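Side-chain contacts in inulin fructotransferase (PDB 2INV), which cleaves inulin by intramolecular fructosyl transfer, probably releasing difructose anhydride III from the chain end, and is therefore classed as a lyase: residues Y15-W20 with S32-V37; Q47-T50 with R55-A58; N105-P108 with I113-L116; V148-G153 with Y157-T162; P277-L282 with I296-E301. All blocks are in the same frame, centred on the assembly; numbering follows the deposited sequence.

Interaction 1 of 5, residues Y15-W20 with S32-V37; sequences YDVTTW and SDIGAV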
# COMPACT_ATOMS: atom_id res chain seq x y z
N TYR A 15 -0.05 15.19 24.95
CA TYR A 15 -0.42 16.60 25.07
C TYR A 15 -1.40 16.93 23.95
O TYR A 15 -1.44 16.27 22.91
CB TYR A 15 0.79 17.53 24.90
CG TYR A 15 2.01 17.27 25.77
CD1 TYR A 15 2.82 16.16 25.55
CD2 TYR A 15 2.39 18.17 26.75
CE1 TYR A 15 3.98 15.96 26.28
CE2 TYR A 15 3.56 17.99 27.50
CZ TYR A 15 4.35 16.88 27.26
OH TYR A 15 5.50 16.68 27.98
N ASP A 16 -2.21 17.96 24.18
CA ASP A 16 -3.18 18.44 23.19
C ASP A 16 -2.67 19.87 23.01
O ASP A 16 -2.58 20.61 23.99
CB ASP A 16 -4.58 18.48 23.81
CG ASP A 16 -5.60 19.16 22.90
OD1 ASP A 16 -5.33 20.29 22.44
OD2 ASP A 16 -6.69 18.58 22.67
N VAL A 17 -2.31 20.28 21.80
CA VAL A 17 -1.78 21.63 21.67
C VAL A 17 -2.69 22.75 22.19
O VAL A 17 -2.19 23.78 22.64
CB VAL A 17 -1.34 21.98 20.21
CG1 VAL A 17 -0.14 21.14 19.82
CG2 VAL A 17 -2.49 21.78 19.24
N THR A 18 -4.01 22.55 22.18
CA THR A 18 -4.91 23.61 22.64
C THR A 18 -5.06 23.81 24.16
O THR A 18 -5.48 24.88 24.59
CB THR A 18 -6.34 23.43 22.06
OG1 THR A 18 -6.98 22.30 22.67
CG2 THR A 18 -6.28 23.20 20.55
N THR A 19 -4.71 22.81 24.98
CA THR A 19 -4.85 22.94 26.43
C THR A 19 -3.58 23.32 27.16
O THR A 19 -3.61 23.69 28.34
CB THR A 19 -5.27 21.61 27.09
OG1 THR A 19 -4.33 20.59 26.74
CG2 THR A 19 -6.66 21.20 26.64
N TRP A 20 -2.46 23.23 26.47
CA TRP A 20 -1.17 23.49 27.08
C TRP A 20 -0.69 24.94 27.09
O TRP A 20 -0.36 25.51 26.05
CB TRP A 20 -0.16 22.57 26.41
CG TRP A 20 1.21 22.81 26.84
CD1 TRP A 20 2.07 23.73 26.35
CD2 TRP A 20 1.90 22.12 27.89
NE1 TRP A 20 3.26 23.67 27.03
CE2 TRP A 20 3.18 22.69 27.98
CE3 TRP A 20 1.54 21.09 28.77
CZ2 TRP A 20 4.13 22.26 28.90
CZ3 TRP A 20 2.48 20.65 29.69
CH2 TRP A 20 3.76 21.24 29.76
N SER A 32 -2.13 31.45 17.83
CA SER A 32 -1.22 32.54 17.48
C SER A 32 0.18 32.05 17.09
O SER A 32 0.80 32.61 16.18
CB SER A 32 -1.12 33.57 18.61
OG SER A 32 -0.41 33.05 19.72
N ASP A 33 0.68 31.02 17.77
CA ASP A 33 1.99 30.45 17.44
C ASP A 33 2.10 29.03 17.96
O ASP A 33 2.67 28.79 19.02
CB ASP A 33 3.13 31.29 18.01
CG ASP A 33 4.47 30.98 17.35
OD1 ASP A 33 4.52 30.04 16.53
OD2 ASP A 33 5.47 31.68 17.63
N ILE A 34 1.56 28.08 17.21
CA ILE A 34 1.61 26.68 17.60
C ILE A 34 3.06 26.23 17.65
O ILE A 34 3.40 25.25 18.30
CB ILE A 34 0.81 25.79 16.62
CG1 ILE A 34 0.70 24.37 17.19
CG2 ILE A 34 1.47 25.77 15.26
CD1 ILE A 34 -0.35 23.51 16.52
N GLY A 35 3.92 26.97 16.95
CA GLY A 35 5.33 26.64 16.94
C GLY A 35 5.89 26.82 18.33
O GLY A 35 6.59 25.95 18.86
N ALA A 36 5.57 27.96 18.94
CA ALA A 36 6.02 28.27 20.29
C ALA A 36 5.50 27.23 21.28
O ALA A 36 6.23 26.79 22.17
CB ALA A 36 5.55 29.67 20.70
N VAL A 37 4.24 26.86 21.10
CA VAL A 37 3.58 25.88 21.95
C VAL A 37 4.26 24.52 21.92
O VAL A 37 4.56 23.94 22.96
CB VAL A 37 2.10 25.70 21.53
CG1 VAL A 37 1.42 24.69 22.43
CG2 VAL A 37 1.39 27.04 21.58
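Val17 and Val37 face one another where the first strand of the right-handed parallel beta-helix turns out of its coil and meets helix 30-48. The tight part is where Ile34 meets Val17: CD1 of Ile34 reaches into the fork of Val17, 3.9 Å from Val17 CG2 and 4.1 Å from Val17 CG1. Ile34 gets there by extending: CG1 stands opposite the backbone N (chi1 -171°) and CD1 carries on in line, so a branched chain that starts out beside the contact still ends in it. Strand 58-62 adds Ile60 and Ile62 to this cluster. Beta-branched Val and Ile suit the place, being apolar, compact and restricted in rotation.

The looser side is that of Trp20. Trp20 and Val37 run past each other in opposite directions, Trp20 CD1 coming within 4.1 Å of Val37 CG1. Tyr15 brings a ring edge to one face of the indole, with CD2 3.6 Å above its plane, while the indole N-H is bound by Asp40 further along the helix. Thr18 points away from the helix on this partly exposed turn, which Asp16 braces as an Asx turn: Asp16 OD1 takes both the backbone N and the hydroxyl of Thr18. In the kinked helix, Asp33 OD1 takes weak bonds from the N-H groups of Gly35 and Ala36 and a further one from His70 N.

No hydrogen bond spans the contact. Its shortest approach instead sets a methyl on a peptide carbonyl, Val37 CG1 lying 3.7 Å from Val17 O.

Interaction 2 of 5, residues Q47-T50 with R55-A58; sequences QRQT and RPGA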
# COMPACT_ATOMS: atom_id res chain seq x y z
N GLN A 47 12.35 17.87 29.94
CA GLN A 47 12.34 18.22 31.35
C GLN A 47 12.22 16.93 32.12
O GLN A 47 13.04 16.60 32.99
CB GLN A 47 11.09 19.01 31.66
CG GLN A 47 11.10 19.68 33.00
CD GLN A 47 12.09 20.79 33.03
OE1 GLN A 47 13.29 20.57 33.23
NE2 GLN A 47 11.60 22.01 32.79
N ARG A 48 11.17 16.21 31.77
CA ARG A 48 10.79 14.96 32.39
C ARG A 48 11.61 13.72 32.08
O ARG A 48 11.93 12.94 32.99
CB ARG A 48 9.31 14.72 32.10
CG ARG A 48 8.43 15.76 32.80
CD ARG A 48 6.93 15.57 32.57
NE ARG A 48 6.61 15.42 31.16
CZ ARG A 48 6.52 14.24 30.55
NH1 ARG A 48 6.72 13.12 31.23
NH2 ARG A 48 6.23 14.19 29.26
N GLN A 49 11.98 13.50 30.82
CA GLN A 49 12.75 12.32 30.47
C GLN A 49 14.24 12.64 30.31
O GLN A 49 14.72 12.91 29.22
CB GLN A 49 12.17 11.69 29.21
CG GLN A 49 10.65 11.57 29.28
CD GLN A 49 10.01 10.99 28.04
OE1 GLN A 49 8.79 10.83 28.00
NE2 GLN A 49 10.82 10.67 27.04
N THR A 50 14.95 12.61 31.43
CA THR A 50 16.38 12.91 31.47
C THR A 50 17.28 11.68 31.31
O THR A 50 18.47 11.81 30.98
CB THR A 50 16.74 13.65 32.78
OG1 THR A 50 16.32 12.87 33.91
CG2 THR A 50 16.04 15.02 32.83
N ARG A 55 13.49 7.26 27.96
CA ARG A 55 13.07 8.32 27.05
C ARG A 55 12.16 7.79 25.94
O ARG A 55 12.53 7.72 24.76
CB ARG A 55 14.29 9.08 26.51
CG ARG A 55 14.82 10.04 27.57
CD ARG A 55 15.64 11.21 27.04
NE ARG A 55 17.04 10.87 26.81
CZ ARG A 55 18.06 11.69 27.05
NH1 ARG A 55 17.84 12.90 27.53
NH2 ARG A 55 19.30 11.30 26.82
N PRO A 56 10.95 7.35 26.36
CA PRO A 56 9.80 6.79 25.63
C PRO A 56 9.30 7.74 24.56
O PRO A 56 8.83 7.32 23.50
CB PRO A 56 8.76 6.63 26.73
CG PRO A 56 9.59 6.20 27.88
CD PRO A 56 10.79 7.13 27.81
N GLY A 57 9.40 9.03 24.86
CA GLY A 57 8.95 10.04 23.92
C GLY A 57 7.57 10.48 24.35
O GLY A 57 7.22 10.39 25.53
N ALA A 58 6.78 10.96 23.40
CA ALA A 58 5.45 11.40 23.72
C ALA A 58 4.64 11.63 22.47
O ALA A 58 5.12 11.47 21.35
CB ALA A 58 5.51 12.68 24.54
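Carbon packing between Gln49 and Arg55 starts the contact. Arg55 CG lies 3.5 Å from Gln49 CB, and the long aliphatic part of the arginine runs on past the Gln49 carbonyl, Arg55 CD being modelled a tight 2.9 Å from Gln49 O, a value doubtful in detail. The chain then bends at its third torsion (-84°), which swings the guanidinium toward the peptides that follow the helix.

Electrostatic contacts come next. Gln49 O lies at the edge of the guanidinium, near its plane, 3.5 Å from Arg55 NH1; Thr50 O sits over one face, 3.7 Å from the same nitrogen. Neither is a clear hydrogen bond, but two carbonyl dipoles beside the cation should steady it. A firm partner of its NH2 is across the trimer: the backbone O of Gln104 of the third subunit. A leucine in place of Arg55 would probably leave that carbonyl without its donor and weaken the join between the subunits.

The setting is the turn by which helix 30-48 hands the chain to strand 58-62, at the N-terminal end of the parallel beta-helix. Gln49 is the first residue to leave helical angles.

The amide contacts are less certain. The extended Gln49 side chain is buried and carries its amide to the backbone of Pro56 and Gly57, but which end is oxygen is doubtful. Gly57 has phi 99° and psi -154°, angles at which a CB would jam against the carbonyl O of Pro56.

Interaction 3 of 5, residues N105-P108 with I113-L116; sequences NLQP and IRVL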
# COMPACT_ATOMS: atom_id res chain seq x y z
N ASN A 105 -15.47 28.08 1.26
CA ASN A 105 -14.18 27.74 1.85
C ASN A 105 -13.10 28.51 1.09
O ASN A 105 -13.16 28.61 -0.14
CB ASN A 105 -13.91 26.24 1.73
CG ASN A 105 -14.84 25.40 2.58
OD1 ASN A 105 -14.64 25.26 3.79
ND2 ASN A 105 -15.87 24.84 1.95
N LEU A 106 -12.13 29.05 1.81
CA LEU A 106 -11.04 29.79 1.19
C LEU A 106 -9.71 29.24 1.70
O LEU A 106 -8.65 29.74 1.34
CB LEU A 106 -11.14 31.27 1.53
CG LEU A 106 -12.41 32.06 1.18
CD1 LEU A 106 -12.40 33.38 1.94
CD2 LEU A 106 -12.48 32.31 -0.32
N GLN A 107 -9.78 28.20 2.53
CA GLN A 107 -8.57 27.63 3.12
C GLN A 107 -8.59 26.16 3.55
O GLN A 107 -9.64 25.59 3.82
CB GLN A 107 -8.17 28.41 4.37
CG GLN A 107 -7.59 29.78 4.16
CD GLN A 107 -7.01 30.31 5.46
OE1 GLN A 107 -6.04 29.77 5.99
NE2 GLN A 107 -7.64 31.36 6.00
N PRO A 108 -7.40 25.55 3.61
CA PRO A 108 -7.17 24.17 4.03
C PRO A 108 -7.73 23.94 5.44
O PRO A 108 -7.77 24.87 6.25
CB PRO A 108 -5.65 24.06 3.96
CG PRO A 108 -5.36 24.80 2.70
CD PRO A 108 -6.27 26.03 2.79
N ILE A 113 -2.17 23.77 10.01
CA ILE A 113 -1.09 24.61 10.49
C ILE A 113 -0.62 25.49 9.35
O ILE A 113 -0.19 25.00 8.30
CB ILE A 113 0.13 23.80 10.99
CG1 ILE A 113 -0.20 23.12 12.31
CG2 ILE A 113 1.33 24.73 11.16
CD1 ILE A 113 0.94 22.31 12.88
N ARG A 114 -0.74 26.79 9.55
CA ARG A 114 -0.31 27.73 8.55
C ARG A 114 1.10 28.12 8.90
O ARG A 114 1.38 28.68 9.97
CB ARG A 114 -1.24 28.92 8.52
CG ARG A 114 -2.69 28.54 8.72
CD ARG A 114 -3.57 29.49 7.98
NE ARG A 114 -3.22 30.86 8.32
CZ ARG A 114 -3.35 31.90 7.52
NH1 ARG A 114 -3.83 31.73 6.31
NH2 ARG A 114 -2.98 33.09 7.93
N VAL A 115 1.99 27.74 8.00
CA VAL A 115 3.41 27.98 8.12
C VAL A 115 3.72 29.42 7.75
O VAL A 115 3.64 29.80 6.58
CB VAL A 115 4.16 27.00 7.20
CG1 VAL A 115 5.66 27.20 7.31
CG2 VAL A 115 3.79 25.57 7.56
N LEU A 116 4.07 30.21 8.75
CA LEU A 116 4.40 31.62 8.55
C LEU A 116 5.81 31.85 9.06
O LEU A 116 6.08 32.81 9.80
CB LEU A 116 3.41 32.49 9.32
CG LEU A 116 1.94 32.16 9.03
CD1 LEU A 116 1.04 32.87 10.03
CD2 LEU A 116 1.61 32.57 7.60
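Gln107 and Arg114 meet through one polar pair, in which Arg114 NH1 donates to Gln107 OE1 at 3.0 Å. The bond is bent, 132° at the hydrogen, and the donor stands well above the amide plane. Amide and guanidinium planes are turned about 50° apart, so the two groups cannot pair flat.

The torsions explain this. Gln107 sets CG opposite its own carbonyl carbon (chi1 -73°) and then runs straight, a long reach that suits glutamine. Arg114 folds instead, bending at chi2 and chi3, and crosses the glutamine at about a right angle. Both polar ends have a second hold: Gln107 NE2 binds Asp53 of the second subunit, and Arg114 NE makes a salt bridge to Asp68. With a methionine at position 114, the Asp68 carboxylate is likely to lose its charged mate and the Gln107 amide to turn more freely.

Gln107 belongs to the loop that follows helix 92-96, and Arg92 of that helix packs on both side chains. Arg114 lies on strand 111-115, part of a coil of the right-handed parallel beta-helix, which runs parallel to strand 65-69 on one flank and to strand 135-146 on the other.

Interaction 4 of 5, residues V148-G153 with Y157-T162; sequences VGFTPG and YHNGKT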
# COMPACT_ATOMS: atom_id res chain seq x y z
N VAL A 148 0.29 28.85 2.80
CA VAL A 148 -0.57 30.01 2.57
C VAL A 148 -0.56 30.64 1.17
O VAL A 148 -1.62 30.86 0.59
CB VAL A 148 -0.26 31.10 3.61
CG1 VAL A 148 -1.20 32.28 3.43
CG2 VAL A 148 -0.39 30.52 5.01
N GLY A 149 0.61 30.94 0.63
CA GLY A 149 0.67 31.56 -0.68
C GLY A 149 2.04 31.61 -1.33
O GLY A 149 3.05 31.38 -0.67
N PHE A 150 2.06 31.90 -2.62
CA PHE A 150 3.31 31.99 -3.37
C PHE A 150 3.71 33.43 -3.61
O PHE A 150 2.88 34.27 -3.92
CB PHE A 150 3.18 31.18 -4.67
CG PHE A 150 3.23 29.70 -4.42
CD1 PHE A 150 4.12 29.19 -3.48
CD2 PHE A 150 2.36 28.82 -5.05
CE1 PHE A 150 4.15 27.84 -3.18
CE2 PHE A 150 2.37 27.47 -4.76
CZ PHE A 150 3.27 26.97 -3.81
N THR A 151 5.01 33.71 -3.48
CA THR A 151 5.51 35.08 -3.58
C THR A 151 6.78 35.28 -4.40
O THR A 151 7.74 34.54 -4.22
CB THR A 151 5.80 35.58 -2.15
OG1 THR A 151 6.37 34.51 -1.38
CG2 THR A 151 4.54 36.09 -1.48
N PRO A 152 6.81 36.28 -5.30
CA PRO A 152 6.04 37.40 -5.87
C PRO A 152 4.81 37.02 -6.71
O PRO A 152 3.74 37.62 -6.57
CB PRO A 152 7.05 38.10 -6.75
CG PRO A 152 8.24 38.05 -5.93
CD PRO A 152 8.25 36.60 -5.42
N GLY A 153 4.97 36.01 -7.58
CA GLY A 153 3.85 35.57 -8.40
C GLY A 153 2.98 34.62 -7.62
O GLY A 153 3.48 33.76 -6.89
N TYR A 157 5.16 29.09 -7.04
CA TYR A 157 5.60 27.88 -6.35
C TYR A 157 6.85 28.22 -5.56
O TYR A 157 7.71 27.36 -5.35
CB TYR A 157 5.96 26.76 -7.32
CG TYR A 157 4.80 25.96 -7.84
CD1 TYR A 157 4.31 24.85 -7.15
CD2 TYR A 157 4.21 26.30 -9.04
CE1 TYR A 157 3.25 24.11 -7.66
CE2 TYR A 157 3.17 25.57 -9.57
CZ TYR A 157 2.69 24.47 -8.88
OH TYR A 157 1.65 23.75 -9.41
N HIS A 158 6.96 29.47 -5.16
CA HIS A 158 8.11 29.92 -4.39
C HIS A 158 7.64 30.70 -3.19
O HIS A 158 6.75 31.54 -3.31
CB HIS A 158 9.02 30.81 -5.23
CG HIS A 158 9.92 30.06 -6.16
ND1 HIS A 158 9.49 29.55 -7.37
CD2 HIS A 158 11.22 29.70 -6.05
CE1 HIS A 158 10.48 28.91 -7.96
NE2 HIS A 158 11.54 28.99 -7.18
N ASN A 159 8.24 30.44 -2.04
CA ASN A 159 7.85 31.19 -0.86
C ASN A 159 8.81 30.94 0.29
O ASN A 159 8.58 31.39 1.40
CB ASN A 159 6.41 30.87 -0.45
CG ASN A 159 6.21 29.43 -0.02
OD1 ASN A 159 7.17 28.74 0.33
ND2 ASN A 159 4.96 28.98 -0.03
N GLY A 160 9.89 30.23 -0.01
CA GLY A 160 10.92 29.95 0.97
C GLY A 160 10.53 29.18 2.22
O GLY A 160 11.32 29.15 3.18
N LYS A 161 9.36 28.57 2.23
CA LYS A 161 8.94 27.83 3.42
C LYS A 161 9.09 26.32 3.24
O LYS A 161 8.99 25.80 2.12
CB LYS A 161 7.48 28.12 3.75
CG LYS A 161 7.21 29.57 4.12
CD LYS A 161 5.74 29.89 3.93
CE LYS A 161 5.43 31.33 4.29
NZ LYS A 161 3.96 31.55 4.40
N THR A 162 9.35 25.61 4.33
CA THR A 162 9.46 24.16 4.27
C THR A 162 8.56 23.59 5.37
O THR A 162 8.47 24.16 6.45
CB THR A 162 10.89 23.65 4.47
OG1 THR A 162 11.73 24.12 3.40
CG2 THR A 162 10.90 22.11 4.44
O HOH W 1 3.95 32.72 1.65
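The Phe150 ring is covered on one face by the backbone of Tyr157: Tyr157 CA stands 3.3 Å from the ring centroid and only 3° off the normal, a CH-pi contact placed over the centre. Tyr157 N lies over the same ring, 3.3 Å from Phe150 CG. The backbone N of His158 and ND2 of Asn159 approach the ring obliquely. The Tyr157 ring itself is slid aside, its plane 29° from that of Phe150 and the centroids 5.3 Å apart, so the two rings barely overlap. Tyr182 also stacks on Phe150. The phenol of Tyr157 binds Arg252, a residue of the fructose-binding pocket. A flat aromatic suits position 150, since its face can lie against the Tyr157 backbone and take its CA-H.

Both segments belong to the loop that leaves strand 135-146 and returns into strand 162-166, one excursion from the coils of the parallel beta-helix. It is tied by Thr151 N, which donates to His158 O at 2.8 Å and almost straight.

Asn159 does two jobs. Its OD1 takes the N-H of Lys161 in an Asx turn, and its ND2 gives to Gly149 O at 3.1 Å, the acceptor lying in the amide plane, while also binding Tyr182 O. Chi1 of 65° sets CG between the backbone N and carbonyl carbon, which brings ND2 within bonding distance of Gly149 O, above its carbonyl plane. Gly149 O accepts a second bond from a water, 2.8 Å away, that in turn accepts from Lys161 NZ. The ammonium has further acceptors in Val115 O and Gly147 O.

Interaction 5 of 5, residues P277-L282 with I296-E301; sequences PGMLRL and IRRTNE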
# COMPACT_ATOMS: atom_id res chain seq x y z
N PRO A 277 9.08 16.93 -20.43
CA PRO A 277 10.14 15.96 -20.71
C PRO A 277 10.78 15.53 -19.39
O PRO A 277 10.78 16.28 -18.41
CB PRO A 277 11.09 16.77 -21.57
CG PRO A 277 10.14 17.53 -22.44
CD PRO A 277 9.03 17.96 -21.49
N GLY A 278 11.32 14.32 -19.36
CA GLY A 278 11.98 13.80 -18.17
C GLY A 278 11.14 13.65 -16.91
O GLY A 278 11.50 14.17 -15.85
N MSE A 279 10.03 12.92 -17.00
CA MSE A 279 9.15 12.68 -15.86
C MSE A 279 9.81 11.69 -14.90
O MSE A 279 9.65 11.79 -13.67
CB MSE A 279 7.80 12.13 -16.34
CG MSE A 279 6.85 13.18 -16.87
SE MSE A 279 5.58 12.54 -18.17
CE MSE A 279 6.73 12.29 -19.70
N LEU A 280 10.56 10.76 -15.46
CA LEU A 280 11.25 9.72 -14.70
C LEU A 280 12.73 9.84 -15.05
O LEU A 280 13.13 9.54 -16.18
CB LEU A 280 10.73 8.34 -15.13
CG LEU A 280 10.91 7.33 -13.82
CD1 LEU A 280 9.91 6.22 -14.01
CD2 LEU A 280 12.35 6.95 -13.79
N ARG A 281 13.55 10.27 -14.10
CA ARG A 281 14.98 10.45 -14.36
C ARG A 281 15.95 9.63 -13.52
O ARG A 281 15.88 9.60 -12.30
CB ARG A 281 15.35 11.92 -14.23
CG ARG A 281 14.54 12.85 -15.12
CD ARG A 281 15.08 14.27 -15.03
NE ARG A 281 14.05 15.28 -15.30
CZ ARG A 281 14.27 16.59 -15.29
NH1 ARG A 281 15.49 17.05 -15.04
NH2 ARG A 281 13.28 17.43 -15.54
N LEU A 282 16.88 8.97 -14.21
CA LEU A 282 17.93 8.18 -13.57
C LEU A 282 19.22 8.84 -14.01
O LEU A 282 19.74 8.62 -15.10
CB LEU A 282 17.88 6.71 -14.00
CG LEU A 282 17.47 5.79 -12.85
CD1 LEU A 282 16.11 6.18 -12.31
CD2 LEU A 282 17.46 4.34 -13.32
N ILE A 296 2.99 5.56 -17.70
CA ILE A 296 3.66 6.82 -17.94
C ILE A 296 2.97 7.62 -19.04
O ILE A 296 3.06 7.30 -20.22
CB ILE A 296 5.12 6.54 -18.29
CG1 ILE A 296 5.69 5.56 -17.25
CG2 ILE A 296 5.93 7.82 -18.33
CD1 ILE A 296 6.98 4.91 -17.63
N ARG A 297 2.27 8.67 -18.62
CA ARG A 297 1.54 9.53 -19.54
C ARG A 297 2.08 10.94 -19.61
O ARG A 297 2.10 11.68 -18.63
CB ARG A 297 0.05 9.54 -19.15
CG ARG A 297 -0.66 10.88 -19.36
CD ARG A 297 -0.68 11.28 -20.82
NE ARG A 297 -2.03 11.62 -21.27
CZ ARG A 297 -2.46 11.44 -22.51
NH1 ARG A 297 -1.65 10.93 -23.43
NH2 ARG A 297 -3.71 11.76 -22.83
N ARG A 298 2.52 11.29 -20.81
CA ARG A 298 3.06 12.61 -21.08
C ARG A 298 2.05 13.34 -21.95
O ARG A 298 1.51 12.76 -22.91
CB ARG A 298 4.39 12.48 -21.83
CG ARG A 298 4.90 13.76 -22.46
CD ARG A 298 5.15 14.83 -21.42
NE ARG A 298 4.81 16.16 -21.93
CZ ARG A 298 5.48 16.80 -22.88
NH1 ARG A 298 6.55 16.25 -23.44
NH2 ARG A 298 5.08 18.00 -23.27
N THR A 299 1.76 14.59 -21.61
CA THR A 299 0.81 15.37 -22.40
C THR A 299 1.11 16.84 -22.16
O THR A 299 2.09 17.19 -21.50
CB THR A 299 -0.66 15.03 -22.04
OG1 THR A 299 -1.53 15.57 -23.05
CG2 THR A 299 -1.02 15.62 -20.69
N ASN A 300 0.26 17.71 -22.70
CA ASN A 300 0.48 19.14 -22.54
C ASN A 300 -0.30 19.71 -21.37
O ASN A 300 -1.41 19.26 -21.06
CB ASN A 300 0.10 19.87 -23.83
CG ASN A 300 -1.29 19.52 -24.30
OD1 ASN A 300 -1.62 18.35 -24.50
ND2 ASN A 300 -2.11 20.54 -24.51
N GLU A 301 0.28 20.71 -20.72
CA GLU A 301 -0.33 21.38 -19.58
C GLU A 301 -1.80 21.68 -19.89
O GLU A 301 -2.12 22.32 -20.89
CB GLU A 301 0.41 22.69 -19.30
CG GLU A 301 -0.32 23.63 -18.36
CD GLU A 301 -0.50 23.06 -16.98
OE1 GLU A 301 0.51 22.95 -16.25
OE2 GLU A 301 -1.64 22.72 -16.62
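A proline CD sits over one face of an arginine: Pro277 CD is 3.6 Å from Arg298 NH1, with the two side chains crossing obliquely. All four residues that touch here are buried. The second partner, Met279, is modelled as selenomethionine, the usual crystallographic label. Its CG stands opposite its own carbonyl carbon (chi1 -80°), and the side chain crosses that of Arg298 at about a right angle. Its SE lies 3.6 Å from Arg297 O and 4.0 Å from Arg298 CD. The terminal methyl is modelled implausibly close to Arg298 CB and is doubtful in detail. A long, pliable, unbranched chain suits this place, for it can lie across the aliphatic stem of an arginine.

The segments belong to successive pieces of one coil of the parallel beta-helix: residues 277-282 lead into strand 280-283, and 296-299 lie in the later part of the long strand that begins at 285. Each is braced within itself. Arg281 NE donates to Gly278 O at 2.8 Å and nearly straight (173°), in the carbonyl plane on a lone pair; Gly278 has positive phi, and a CB there would collide with that NE. Arg298 NE gives to Thr299 O at 2.9 Å, from above the carbonyl plane.

No hydrogen bond joins the segments: apolar groups meet the stem and one face of Arg298, while NE and NH1 have polar partners. With NH1 in a salt bridge to Asp315, the buried charge is probably balanced locally and the guanidinium held firmly in its orientation.

Interactions 1 and 2 share helix 30-48 and touch where Tyr15 OH meets Arg48 NH2 at 2.9 Å, a probable hydrogen bond. Interaction 1 also packs on interaction 3, Ile34 CD1 lying 4.0 Å from Ile113 CD1, and interaction 3 joins interaction 4 through Lys161 NZ and Val115 O, 2.8 Å apart. A chain of contacts thus runs from the N-terminal end of the beta-helix toward the sugar. Interactions 4 and 5 do not touch, their nearest atoms being about 7 Å apart, but both reach the pocket residue Arg252, through Tyr157 and Glu301. In interaction 4 the side chain of Tyr157 is about 5 Å from a bound fructose. In interaction 5 the side chain of Arg297 is about 9 Å from a bound fructose.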